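Local coordinates for protein alpha-1,4-endofucoidanase (Mariniflexile fucanivorans, PDB 6DLH) that hydrolyses alpha-1,4 linkages within fucoidan chains by a retaining mechanism, as a family 107 glycoside hydrolase carrying calcium-bound Ig-like domains, at residues F91-V96 against D167-W172; P84-N89 against F202-F207; G528-F533 against D564-T569; L577-N582 against W587-M592. All blocks are in the same frame, centred on the assembly; numbering follows the deposited sequence.

Interaction 1 of 4, residues F91-V96 against D167-W172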
loop_
_atom_site.group_PDB
_atom_site.type_symbol
_atom_site.label_atom_id
_atom_site.label_comp_id
_atom_site.label_asym_id
_atom_site.label_seq_id
_atom_site.Cartn_x
_atom_site.Cartn_y
_atom_site.Cartn_z
ATOM N N PHE A 91 2.202 1.083 -14.415
ATOM C CA PHE A 91 2.015 1.800 -13.161
ATOM C C PHE A 91 3.337 1.893 -12.401
ATOM O O PHE A 91 3.361 2.306 -11.242
ATOM C CB PHE A 91 0.926 1.129 -12.317
ATOM C CG PHE A 91 -0.388 0.960 -13.031
ATOM C CD1 PHE A 91 -1.323 1.985 -13.041
ATOM C CD2 PHE A 91 -0.682 -0.213 -13.711
ATOM C CE1 PHE A 91 -2.527 1.837 -13.713
ATOM C CE2 PHE A 91 -1.885 -0.359 -14.387
ATOM C CZ PHE A 91 -2.803 0.667 -14.385
ATOM N N SER A 92 4.437 1.537 -13.070
ATOM C CA SER A 92 5.749 1.534 -12.437
ATOM C C SER A 92 6.164 2.909 -11.907
ATOM O O SER A 92 6.978 2.969 -10.987
ATOM C CB SER A 92 6.809 0.942 -13.333
ATOM O OG SER A 92 7.009 1.751 -14.479
ATOM N N PRO A 93 5.703 4.054 -12.474
ATOM C CA PRO A 93 5.974 5.365 -11.874
ATOM C C PRO A 93 5.308 5.639 -10.524
ATOM O O PRO A 93 5.854 6.375 -9.703
ATOM C CB PRO A 93 5.451 6.372 -12.917
ATOM C CG PRO A 93 5.399 5.578 -14.205
ATOM C CD PRO A 93 5.009 4.182 -13.766
ATOM N N THR A 94 4.129 5.046 -10.299
ATOM C CA THR A 94 3.345 5.330 -9.107
ATOM C C THR A 94 3.992 4.686 -7.881
ATOM O O THR A 94 4.097 3.463 -7.805
ATOM C CB THR A 94 1.885 4.911 -9.305
ATOM O OG1 THR A 94 1.831 3.482 -9.328
ATOM C CG2 THR A 94 1.281 5.493 -10.565
ATOM N N HIS A 95 4.422 5.535 -6.935
ATOM C CA HIS A 95 5.045 5.124 -5.686
ATOM C C HIS A 95 4.046 5.281 -4.541
ATOM O O HIS A 95 3.097 6.057 -4.653
ATOM C CB HIS A 95 6.298 5.968 -5.401
ATOM C CG HIS A 95 7.445 5.687 -6.312
ATOM N ND1 HIS A 95 7.359 5.860 -7.683
ATOM C CD2 HIS A 95 8.704 5.270 -6.055
ATOM C CE1 HIS A 95 8.511 5.537 -8.232
ATOM N NE2 HIS A 95 9.355 5.176 -7.253
ATOM N N VAL A 96 4.294 4.562 -3.438
ATOM C CA VAL A 96 3.414 4.581 -2.278
ATOM C C VAL A 96 4.125 5.224 -1.088
ATOM O O VAL A 96 3.593 5.222 0.017
ATOM C CB VAL A 96 2.890 3.173 -1.926
ATOM C CG1 VAL A 96 2.112 2.555 -3.068
ATOM C CG2 VAL A 96 3.995 2.239 -1.454
ATOM N N ASP A 167 2.509 13.130 -18.090
ATOM C CA ASP A 167 3.847 13.551 -18.484
ATOM C C ASP A 167 4.831 13.512 -17.316
ATOM O O ASP A 167 5.792 14.277 -17.301
ATOM C CB ASP A 167 3.841 14.892 -19.232
ATOM C CG ASP A 167 2.748 15.860 -18.806
ATOM O OD1 ASP A 167 2.797 16.328 -17.651
ATOM O OD2 ASP A 167 1.850 16.134 -19.637
ATOM N N VAL A 168 4.611 12.590 -16.369
ATOM C CA VAL A 168 5.540 12.394 -15.265
ATOM C C VAL A 168 6.829 11.760 -15.787
ATOM O O VAL A 168 7.918 12.109 -15.332
ATOM C CB VAL A 168 4.916 11.565 -14.126
ATOM C CG1 VAL A 168 5.964 10.816 -13.317
ATOM C CG2 VAL A 168 4.065 12.425 -13.208
ATOM N N SER A 169 6.690 10.816 -16.732
ATOM C CA SER A 169 7.844 10.139 -17.306
ATOM C C SER A 169 8.759 11.162 -17.980
ATOM O O SER A 169 9.967 11.194 -17.718
ATOM C CB SER A 169 7.428 9.030 -18.250
ATOM O OG SER A 169 7.004 7.876 -17.532
ATOM N N ALA A 170 8.149 12.011 -18.821
ATOM C CA ALA A 170 8.827 13.126 -19.472
ATOM C C ALA A 170 9.594 13.955 -18.444
ATOM O O ALA A 170 10.799 14.157 -18.585
ATOM C CB ALA A 170 7.828 13.965 -20.238
ATOM N N ARG A 171 8.893 14.388 -17.386
ATOM C CA ARG A 171 9.445 15.330 -16.426
ATOM C C ARG A 171 10.587 14.701 -15.632
ATOM O O ARG A 171 11.510 15.404 -15.220
ATOM C CB ARG A 171 8.358 15.902 -15.509
ATOM C CG ARG A 171 7.371 16.827 -16.207
ATOM C CD ARG A 171 6.364 17.416 -15.237
ATOM N NE ARG A 171 5.173 17.922 -15.906
ATOM C CZ ARG A 171 4.060 18.310 -15.288
ATOM N NH1 ARG A 171 3.044 18.783 -15.992
ATOM N NH2 ARG A 171 3.958 18.222 -13.973
ATOM N N TRP A 172 10.511 13.386 -15.398
ATOM C CA TRP A 172 11.570 12.700 -14.672
ATOM C C TRP A 172 12.874 12.779 -15.461
ATOM O O TRP A 172 13.918 13.105 -14.898
ATOM C CB TRP A 172 11.193 11.243 -14.366
ATOM C CG TRP A 172 12.367 10.373 -14.023
ATOM C CD1 TRP A 172 12.811 9.286 -14.719
ATOM C CD2 TRP A 172 13.264 10.522 -12.908
ATOM N NE1 TRP A 172 13.904 8.735 -14.104
ATOM C CE2 TRP A 172 14.211 9.476 -12.995
ATOM C CE3 TRP A 172 13.355 11.420 -11.837
ATOM C CZ2 TRP A 172 15.228 9.306 -12.056
ATOM C CZ3 TRP A 172 14.370 11.258 -10.915
ATOM C CH2 TRP A 172 15.290 10.214 -11.023
#
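In the loop that follows strand 80-84, P93 packs lightly on V168 and S169 in the first turn of helix 168-176. Its CB lies 4.5 Å from V168 CG1, and its CG lies 4.4 Å from S169 OG; the ring only skirts one methyl branch and one hydroxyl, a loose contact. V168 offers CG1 because that branch stands roughly opposite the main-chain nitrogen (chi1 153°). The hydroxyl of S169 is engaged by the carbonyl O of L153 and passes P93 CG without bonding to it.

The catalytic part of the chain has a seven-stranded parallel sheet whose order is consistent with a TIM-like barrel, as in the related GH29 enzymes, and the contact sets a loop beyond the end of one of its strands against a helix after strand 143-149. P93 is the third residue of a type I turn from F91 to T94, and its phi of -67° is within the range its ring allows. The turn is clasped twice at F91 O, by T94 N at 3.0 Å and by T94 OG1 at 2.7 Å, the hydroxyl lying in the carbonyl plane on a lone pair. H95 ND1 donates to P93 O over 2.6 Å; the acceptor sits in the imidazole plane, yet the nitrogen stands well above the plane of the P93 carbonyl. On the helix, R171 NH1 pairs with D167 OD1 at 3.0 Å.

Interaction 2 of 4, residues P84-N89 against F202-F207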
loop_
_atom_site.group_PDB
_atom_site.type_symbol
_atom_site.label_atom_id
_atom_site.label_comp_id
_atom_site.label_asym_id
_atom_site.label_seq_id
_atom_site.Cartn_x
_atom_site.Cartn_y
_atom_site.Cartn_z
ATOM N N PRO A 84 4.186 -3.084 -2.146
ATOM C CA PRO A 84 4.729 -2.268 -3.231
ATOM C C PRO A 84 5.597 -1.178 -2.613
ATOM O O PRO A 84 5.322 -0.741 -1.494
ATOM C CB PRO A 84 3.475 -1.625 -3.832
ATOM C CG PRO A 84 2.493 -1.582 -2.679
ATOM C CD PRO A 84 2.754 -2.853 -1.904
ATOM N N LEU A 85 6.681 -0.811 -3.317
ATOM C CA LEU A 85 7.149 0.568 -3.315
ATOM C C LEU A 85 6.598 1.235 -4.571
ATOM O O LEU A 85 6.089 2.350 -4.497
ATOM C CB LEU A 85 8.678 0.654 -3.258
ATOM C CG LEU A 85 9.278 2.028 -3.581
ATOM C CD1 LEU A 85 8.667 3.136 -2.723
ATOM C CD2 LEU A 85 10.794 2.024 -3.417
ATOM N N THR A 86 6.686 0.522 -5.707
ATOM C CA THR A 86 6.000 0.911 -6.933
ATOM C C THR A 86 5.000 -0.175 -7.306
ATOM O O THR A 86 5.071 -1.284 -6.784
ATOM C CB THR A 86 6.966 1.133 -8.108
ATOM O OG1 THR A 86 7.081 -0.067 -8.876
ATOM C CG2 THR A 86 8.332 1.629 -7.678
ATOM N N SER A 87 4.085 0.164 -8.219
ATOM C CA SER A 87 3.165 -0.794 -8.804
ATOM C C SER A 87 3.781 -1.388 -10.072
ATOM O O SER A 87 4.814 -0.914 -10.538
ATOM C CB SER A 87 1.827 -0.159 -9.042
ATOM O OG SER A 87 1.272 0.309 -7.815
ATOM N N PRO A 88 3.255 -2.511 -10.614
ATOM C CA PRO A 88 3.815 -3.098 -11.838
ATOM C C PRO A 88 3.520 -2.368 -13.151
ATOM O O PRO A 88 2.690 -1.469 -13.201
ATOM C CB PRO A 88 3.182 -4.501 -11.894
ATOM C CG PRO A 88 1.923 -4.405 -11.058
ATOM C CD PRO A 88 2.185 -3.329 -10.023
ATOM N N ASN A 89 4.223 -2.768 -14.222
ATOM C CA ASN A 89 3.782 -2.514 -15.587
ATOM C C ASN A 89 3.734 -1.006 -15.847
ATOM O O ASN A 89 4.652 -0.281 -15.466
ATOM C CB ASN A 89 2.457 -3.238 -15.858
ATOM C CG ASN A 89 2.280 -3.702 -17.287
ATOM O OD1 ASN A 89 3.223 -4.182 -17.914
ATOM N ND2 ASN A 89 1.066 -3.589 -17.799
ATOM N N PHE A 202 20.269 4.793 -13.705
ATOM C CA PHE A 202 21.249 5.055 -12.659
ATOM C C PHE A 202 20.791 6.230 -11.792
ATOM O O PHE A 202 21.102 6.270 -10.603
ATOM C CB PHE A 202 22.639 5.301 -13.254
ATOM C CG PHE A 202 23.446 4.065 -13.570
ATOM C CD1 PHE A 202 24.199 3.436 -12.586
ATOM C CD2 PHE A 202 23.482 3.551 -14.860
ATOM C CE1 PHE A 202 24.955 2.310 -12.882
ATOM C CE2 PHE A 202 24.238 2.425 -15.155
ATOM C CZ PHE A 202 24.969 1.803 -14.166
ATOM N N CYS A 203 20.057 7.176 -12.399
ATOM C CA CYS A 203 19.439 8.277 -11.672
ATOM C C CYS A 203 18.604 7.706 -10.525
ATOM O O CYS A 203 18.821 8.052 -9.361
ATOM C CB CYS A 203 18.535 9.113 -12.577
ATOM S SG CYS A 203 19.345 10.483 -13.448
ATOM N N TYR A 204 17.679 6.802 -10.881
ATOM C CA TYR A 204 16.713 6.225 -9.959
ATOM C C TYR A 204 17.419 5.527 -8.799
ATOM O O TYR A 204 17.063 5.735 -7.640
ATOM C CB TYR A 204 15.743 5.294 -10.692
ATOM C CG TYR A 204 14.596 4.818 -9.836
ATOM C CD1 TYR A 204 13.429 5.561 -9.728
ATOM C CD2 TYR A 204 14.686 3.639 -9.110
ATOM C CE1 TYR A 204 12.374 5.135 -8.938
ATOM C CE2 TYR A 204 13.641 3.202 -8.311
ATOM C CZ TYR A 204 12.483 3.953 -8.225
ATOM O OH TYR A 204 11.451 3.532 -7.438
ATOM N N ALA A 205 18.426 4.709 -9.113
ATOM C CA ALA A 205 19.137 3.970 -8.082
ATOM C C ALA A 205 19.759 4.922 -7.060
ATOM O O ALA A 205 19.700 4.658 -5.859
ATOM C CB ALA A 205 20.166 3.056 -8.699
ATOM N N GLU A 206 20.339 6.031 -7.541
ATOM C CA GLU A 206 21.159 6.890 -6.694
ATOM C C GLU A 206 20.296 7.891 -5.926
ATOM O O GLU A 206 20.527 8.099 -4.740
ATOM C CB GLU A 206 22.277 7.564 -7.499
ATOM C CG GLU A 206 23.155 8.507 -6.683
ATOM C CD GLU A 206 24.146 7.863 -5.724
ATOM O OE1 GLU A 206 24.561 6.714 -5.978
ATOM O OE2 GLU A 206 24.508 8.518 -4.722
ATOM N N PHE A 207 19.309 8.496 -6.597
ATOM C CA PHE A 207 18.587 9.623 -6.022
ATOM C C PHE A 207 17.228 9.218 -5.449
ATOM O O PHE A 207 16.798 9.771 -4.434
ATOM C CB PHE A 207 18.521 10.795 -7.005
ATOM C CG PHE A 207 19.844 11.499 -7.184
ATOM C CD1 PHE A 207 20.396 11.668 -8.445
ATOM C CD2 PHE A 207 20.556 11.964 -6.085
ATOM C CE1 PHE A 207 21.621 12.301 -8.600
ATOM C CE2 PHE A 207 21.781 12.596 -6.239
ATOM C CZ PHE A 207 22.311 12.763 -7.499
#
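T86 and Y204 meet head-on, the threonine methyl and the tyrosine hydroxyl coming from opposite directions. T86 CG2 stops 3.7 Å from Y204 OH, while L85 CD2 approaches the same oxygen at 4.3 Å. Tyrosine is long enough to bridge the two segments, whose nearest CA atoms, T86 CA and Y204 CA, are 12.3 Å apart. Its ring is carried straight out from helix 198-216 because CG lies trans to the main-chain nitrogen (chi1 -172°), and the loop after strand 80-84 of the probable TIM-like barrel lies across its end.

T86 divides its two branches between different tasks. CG2 faces the tyrosine, while OG1 donates to S87 O at 2.9 Å, tilted from that carbonyl plane, and is also bonded to N149 N on strand 143-149. Its chi1 of 94° is well off a staggered value, a twist that accompanies these two bonds. L85 supplies a branched apolar side chain that also packs on I146 and V148. A glycine in place of T86 would probably leave the end of Y204 without its methyl neighbour and N149 N without its hydroxyl partner.

The phenol oxygen is buried, and its hydrogen bond with H95 NE2 satisfies this polar tip. The methyls of T86 and L85, which offer no polar partner, fill the space beside it.

Interaction 3 of 4, residues G528-F533 against D564-T569; sequences GTPVWF and DVLTIT. With CA (calcium ion), chain G.
A calcium ion, rather than any direct hydrogen bond, ties G528 to D564 across these two segments. G528 O binds it at 2.4 Å and D564 OD2 at 2.5 Å, with water 1 at 2.6 Å. D560, E562 and D609 complete the site. D564 uses a single carboxylate oxygen. The backbone at G528 has a positive phi (98°), and a side chain there would be forced against the carbonyl oxygen of the preceding residue; glycine is thus the natural choice for presenting its own carbonyl to the metal.

Beyond the ion the segments close over an apolar interior. P530 CB touches L566 CD2 at 3.8 Å, and next along, W532 CH2 meets I568 CG2 at 3.9 Å. That methyl comes to the edge of the indole, near its plane, and the two side chains cross obliquely. W532 stands with CG trans to its carbonyl carbon (chi1 -66°), and its end swings nearer to I568 than its CB does, while NE1 is bonded to S614 O. F605 and V607 of strand 599-608 also pack on the tryptophan.

This is the calcium-bound end of an Ig-like domain, next to its hydrophobic core, and the matching calcium ligands G634, D666, E668, D670 and D715 suggest that the next domain repeats the design. P530 packs beside the ligand D560 and L566 beside D609. Gathering four carboxylates round one point would be costly without the metal. The calcium probably offsets part of that negative charge, and it ties the loop before strand 531-532 to the loop before strand 567-572.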
loop_
_atom_site.group_PDB
_atom_site.type_symbol
_atom_site.label_atom_id
_atom_site.label_comp_id
_atom_site.label_asym_id
_atom_site.label_seq_id
_atom_site.Cartn_x
_atom_site.Cartn_y
_atom_site.Cartn_z
ATOM N N GLY A 528 -1.858 12.001 32.757
ATOM C CA GLY A 528 -2.276 10.891 31.913
ATOM C C GLY A 528 -3.292 11.282 30.836
ATOM O O GLY A 528 -3.697 10.435 30.043
ATOM N N THR A 529 -3.693 12.560 30.805
ATOM C CA THR A 529 -4.684 13.043 29.852
ATOM C C THR A 529 -4.106 12.968 28.438
ATOM O O THR A 529 -2.972 13.395 28.202
ATOM C CB THR A 529 -5.142 14.469 30.197
ATOM O OG1 THR A 529 -5.503 14.541 31.577
ATOM C CG2 THR A 529 -6.294 14.964 29.348
ATOM N N PRO A 530 -4.848 12.403 27.454
ATOM C CA PRO A 530 -4.420 12.453 26.055
ATOM C C PRO A 530 -4.697 13.862 25.535
ATOM O O PRO A 530 -5.705 14.456 25.908
ATOM C CB PRO A 530 -5.308 11.396 25.386
ATOM C CG PRO A 530 -6.576 11.409 26.213
ATOM C CD PRO A 530 -6.115 11.676 27.634
ATOM N N VAL A 531 -3.790 14.379 24.691
ATOM C CA VAL A 531 -3.763 15.791 24.328
ATOM C C VAL A 531 -3.741 15.963 22.809
ATOM O O VAL A 531 -3.132 15.169 22.098
ATOM C CB VAL A 531 -2.564 16.517 24.973
ATOM C CG1 VAL A 531 -2.758 16.757 26.461
ATOM C CG2 VAL A 531 -1.246 15.809 24.701
ATOM N N TRP A 532 -4.384 17.036 22.330
ATOM C CA TRP A 532 -4.285 17.468 20.943
ATOM C C TRP A 532 -3.028 18.317 20.736
ATOM O O TRP A 532 -2.446 18.816 21.696
ATOM C CB TRP A 532 -5.542 18.243 20.534
ATOM C CG TRP A 532 -6.802 17.435 20.501
ATOM C CD1 TRP A 532 -7.718 17.300 21.504
ATOM C CD2 TRP A 532 -7.316 16.681 19.389
ATOM N NE1 TRP A 532 -8.760 16.508 21.100
ATOM C CE2 TRP A 532 -8.540 16.108 19.808
ATOM C CE3 TRP A 532 -6.857 16.416 18.092
ATOM C CZ2 TRP A 532 -9.308 15.296 18.974
ATOM C CZ3 TRP A 532 -7.619 15.614 17.270
ATOM C CH2 TRP A 532 -8.826 15.067 17.704
ATOM N N PHE A 533 -2.616 18.474 19.468
ATOM C CA PHE A 533 -1.419 19.229 19.122
ATOM C C PHE A 533 -1.625 20.717 19.417
ATOM O O PHE A 533 -0.763 21.352 20.020
ATOM C CB PHE A 533 -0.992 18.965 17.673
ATOM C CG PHE A 533 0.107 19.868 17.168
ATOM C CD1 PHE A 533 1.431 19.646 17.524
ATOM C CD2 PHE A 533 -0.187 20.956 16.356
ATOM C CE1 PHE A 533 2.436 20.490 17.073
ATOM C CE2 PHE A 533 0.818 21.803 15.909
ATOM C CZ PHE A 533 2.128 21.569 16.267
ATOM N N ASP A 564 -1.510 4.782 25.850
ATOM C CA ASP A 564 -2.840 4.197 25.955
ATOM C C ASP A 564 -3.532 4.268 24.596
ATOM O O ASP A 564 -3.323 5.219 23.848
ATOM C CB ASP A 564 -3.687 4.892 27.027
ATOM C CG ASP A 564 -3.119 4.805 28.436
ATOM O OD1 ASP A 564 -2.518 3.766 28.770
ATOM O OD2 ASP A 564 -3.275 5.779 29.190
ATOM N N VAL A 565 -4.352 3.248 24.302
ATOM C CA VAL A 565 -5.190 3.194 23.112
ATOM C C VAL A 565 -6.207 4.333 23.176
ATOM O O VAL A 565 -6.814 4.561 24.221
ATOM C CB VAL A 565 -5.863 1.810 22.945
ATOM C CG1 VAL A 565 -6.609 1.349 24.190
ATOM C CG2 VAL A 565 -6.771 1.744 21.722
ATOM N N LEU A 566 -6.392 5.026 22.043
ATOM C CA LEU A 566 -7.163 6.260 22.007
ATOM C C LEU A 566 -8.373 6.125 21.090
ATOM O O LEU A 566 -8.329 5.404 20.098
ATOM C CB LEU A 566 -6.268 7.412 21.534
ATOM C CG LEU A 566 -5.021 7.680 22.377
ATOM C CD1 LEU A 566 -4.239 8.858 21.819
ATOM C CD2 LEU A 566 -5.388 7.922 23.837
ATOM N N THR A 567 -9.434 6.863 21.437
ATOM C CA THR A 567 -10.639 6.996 20.635
ATOM C C THR A 567 -10.887 8.480 20.374
ATOM O O THR A 567 -10.798 9.296 21.293
ATOM C CB THR A 567 -11.851 6.399 21.364
ATOM O OG1 THR A 567 -11.500 5.080 21.787
ATOM C CG2 THR A 567 -13.115 6.388 20.529
ATOM N N ILE A 568 -11.202 8.804 19.113
ATOM C CA ILE A 568 -11.566 10.152 18.713
ATOM C C ILE A 568 -13.048 10.165 18.369
ATOM O O ILE A 568 -13.548 9.242 17.730
ATOM C CB ILE A 568 -10.710 10.634 17.524
ATOM C CG1 ILE A 568 -9.220 10.636 17.873
ATOM C CG2 ILE A 568 -11.180 11.999 17.033
ATOM C CD1 ILE A 568 -8.334 10.923 16.698
ATOM N N THR A 569 -13.725 11.232 18.802
ATOM C CA THR A 569 -15.141 11.440 18.565
ATOM C C THR A 569 -15.337 12.873 18.090
ATOM O O THR A 569 -14.687 13.792 18.590
ATOM C CB THR A 569 -15.947 11.254 19.859
ATOM O OG1 THR A 569 -15.500 10.066 20.511
ATOM C CG2 THR A 569 -17.444 11.189 19.631
HETATM CA CA CA G . -3.097 8.266 29.291
HETATM O O HOH W 1 -3.861 7.759 31.699
#

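Interaction 4 of 4, residues L577-N582 against W587-M592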
loop_
_atom_site.group_PDB
_atom_site.type_symbol
_atom_site.label_atom_id
_atom_site.label_comp_id
_atom_site.label_asym_id
_atom_site.label_seq_id
_atom_site.Cartn_x
_atom_site.Cartn_y
_atom_site.Cartn_z
ATOM N N LEU A 577 -19.256 16.534 7.940
ATOM C CA LEU A 577 -17.958 15.961 8.260
ATOM C C LEU A 577 -18.143 14.570 8.868
ATOM O O LEU A 577 -18.893 14.394 9.826
ATOM C CB LEU A 577 -17.189 16.909 9.189
ATOM C CG LEU A 577 -15.725 16.544 9.448
ATOM C CD1 LEU A 577 -14.879 16.687 8.189
ATOM C CD2 LEU A 577 -15.143 17.378 10.581
ATOM N N VAL A 578 -17.456 13.585 8.279
ATOM C CA VAL A 578 -17.505 12.204 8.728
ATOM C C VAL A 578 -16.138 11.844 9.306
ATOM O O VAL A 578 -15.112 12.224 8.751
ATOM C CB VAL A 578 -17.889 11.268 7.562
ATOM C CG1 VAL A 578 -17.733 9.791 7.907
ATOM C CG2 VAL A 578 -19.292 11.553 7.041
ATOM N N LEU A 579 -16.144 11.121 10.429
ATOM C CA LEU A 579 -14.937 10.586 11.036
ATOM C C LEU A 579 -14.994 9.059 10.995
ATOM O O LEU A 579 -16.018 8.465 11.332
ATOM C CB LEU A 579 -14.839 11.088 12.483
ATOM C CG LEU A 579 -13.764 10.422 13.347
ATOM C CD1 LEU A 579 -12.377 10.955 13.011
ATOM C CD2 LEU A 579 -14.057 10.600 14.832
ATOM N N THR A 580 -13.885 8.433 10.578
ATOM C CA THR A 580 -13.749 6.986 10.629
ATOM C C THR A 580 -12.320 6.637 11.039
ATOM O O THR A 580 -11.383 7.383 10.765
ATOM C CB THR A 580 -14.187 6.321 9.313
ATOM O OG1 THR A 580 -13.520 6.964 8.229
ATOM C CG2 THR A 580 -15.679 6.389 9.059
ATOM N N GLN A 581 -12.168 5.493 11.707
ATOM C CA GLN A 581 -10.868 5.026 12.152
ATOM C C GLN A 581 -10.265 4.120 11.082
ATOM O O GLN A 581 -10.915 3.182 10.635
ATOM C CB GLN A 581 -11.019 4.292 13.483
ATOM C CG GLN A 581 -9.688 3.862 14.079
ATOM C CD GLN A 581 -9.827 3.339 15.486
ATOM O OE1 GLN A 581 -10.914 2.976 15.929
ATOM N NE2 GLN A 581 -8.714 3.296 16.201
ATOM N N ASN A 582 -9.021 4.412 10.677
ATOM C CA ASN A 582 -8.314 3.598 9.698
ATOM C C ASN A 582 -7.439 2.580 10.427
ATOM O O ASN A 582 -7.215 1.487 9.914
ATOM C CB ASN A 582 -7.486 4.439 8.717
ATOM C CG ASN A 582 -8.298 5.126 7.633
ATOM O OD1 ASN A 582 -9.513 4.955 7.544
ATOM N ND2 ASN A 582 -7.629 5.901 6.792
ATOM N N TRP A 587 -6.862 8.198 11.901
ATOM C CA TRP A 587 -8.272 8.469 11.673
ATOM C C TRP A 587 -8.407 9.327 10.423
ATOM O O TRP A 587 -7.473 10.030 10.043
ATOM C CB TRP A 587 -8.906 9.153 12.892
ATOM C CG TRP A 587 -8.854 8.338 14.147
ATOM C CD1 TRP A 587 -7.738 7.972 14.850
ATOM C CD2 TRP A 587 -9.972 7.787 14.864
ATOM N NE1 TRP A 587 -8.084 7.236 15.951
ATOM C CE2 TRP A 587 -9.449 7.102 15.984
ATOM C CE3 TRP A 587 -11.355 7.795 14.665
ATOM C CZ2 TRP A 587 -10.266 6.438 16.899
ATOM C CZ3 TRP A 587 -12.163 7.140 15.571
ATOM C CH2 TRP A 587 -11.624 6.475 16.674
ATOM N N ARG A 588 -9.590 9.272 9.808
ATOM C CA ARG A 588 -9.832 9.930 8.535
ATOM C C ARG A 588 -11.084 10.795 8.637
ATOM O O ARG A 588 -12.120 10.329 9.106
ATOM C CB ARG A 588 -9.993 8.870 7.439
ATOM C CG ARG A 588 -10.635 9.370 6.154
ATOM C CD ARG A 588 -9.631 9.846 5.118
ATOM N NE ARG A 588 -10.290 10.515 4.003
ATOM C CZ ARG A 588 -10.687 9.922 2.881
ATOM N NH1 ARG A 588 -10.482 8.626 2.709
ATOM N NH2 ARG A 588 -11.287 10.630 1.939
ATOM N N LEU A 589 -10.965 12.048 8.179
ATOM C CA LEU A 589 -12.096 12.946 8.010
ATOM C C LEU A 589 -12.493 12.967 6.540
ATOM O O LEU A 589 -11.662 13.209 5.667
ATOM C CB LEU A 589 -11.718 14.361 8.464
ATOM C CG LEU A 589 -11.384 14.530 9.945
ATOM C CD1 LEU A 589 -10.874 15.935 10.209
ATOM C CD2 LEU A 589 -12.595 14.230 10.818
ATOM N N SER A 590 -13.778 12.727 6.284
ATOM C CA SER A 590 -14.299 12.748 4.928
ATOM C C SER A 590 -15.669 13.412 4.936
ATOM O O SER A 590 -16.023 14.105 5.891
ATOM C CB SER A 590 -14.353 11.353 4.333
ATOM O OG SER A 590 -15.193 10.496 5.099
ATOM N N GLY A 591 -16.439 13.151 3.875
ATOM C CA GLY A 591 -17.761 13.726 3.712
ATOM C C GLY A 591 -17.756 14.759 2.596
ATOM O O GLY A 591 -16.698 15.254 2.213
ATOM N N MET A 592 -18.949 15.058 2.076
ATOM C CA MET A 592 -19.104 16.031 1.007
ATOM C C MET A 592 -19.920 17.212 1.530
ATOM O O MET A 592 -21.098 17.061 1.846
ATOM C CB MET A 592 -19.818 15.405 -0.195
ATOM C CG MET A 592 -19.866 16.309 -1.405
ATOM S SD MET A 592 -20.809 15.598 -2.777
ATOM C CE MET A 592 -19.533 14.648 -3.603
HETATM O O HOH W 2 -14.147 9.549 7.477
#
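Q581 crosses over W587 in a beta hairpin of an Ig-like domain, where strands 578-583 and 586-590 run antiparallel and these two form a non-hydrogen-bonded pair. The glutamine chain is extended, with CG trans to its main-chain nitrogen (chi1 -175°), and so it runs over one face of the indole. CB stands 3.6 Å from the centroid of the six-membered ring of W587, almost on the ring normal, a CH-pi contact. CG follows over the ring system, 3.8 Å from W587 CE2. CD comes down to 3.4 Å from W587 CZ2, and the amide lies stacked with its plane 15° from that of the ring. At the tip, OE1 is 3.6 Å from W587 CH2, and NE2 is bonded to S583 O. Glutamine suits the spot: its methylenes cover the ring while its amide reaches S583 just beyond the segment.

W587 also receives L579 CD1, 3.7 Å from its CE3, approaching obliquely, and T567 and I568 pack on it from strand 567-572. Its buried NE1 has no partner in the model. An alanine at W587 would probably open a gap beneath Q581 and L579 and strip the glutamine of its ring support, with the S583 bond left to hold its end.

Paired backbone bonds join V578 to S590 and T580 to R588. On the face carrying those four residues, water 2 bonds to T580 OG1 and S590 OG and donates to R588 O at 2.7 Å.

The four contacts form two groups in two parts of the chain. Interactions 1 and 2, with centres 9 Å apart, share the loop after strand 80-84 of the probable catalytic barrel; H95 NE2 and Y204 OH, 2.7 Å apart, join them, as does V96 N to L85 O at 3.0 Å. Both lie away from the calcium sites. Interactions 3 and 4 belong to one Ig-like domain, their centres 17 Å apart. There strand 567-572, which also supplies I568 to interaction 3, packs against the hairpin, I568 O lying 3.2 Å from L579 CD2. W587 remains about 11 Å from the calcium ligands D560 and D609, between side chains. Interactions 2 and 3 are separated by about 38 Å between centres.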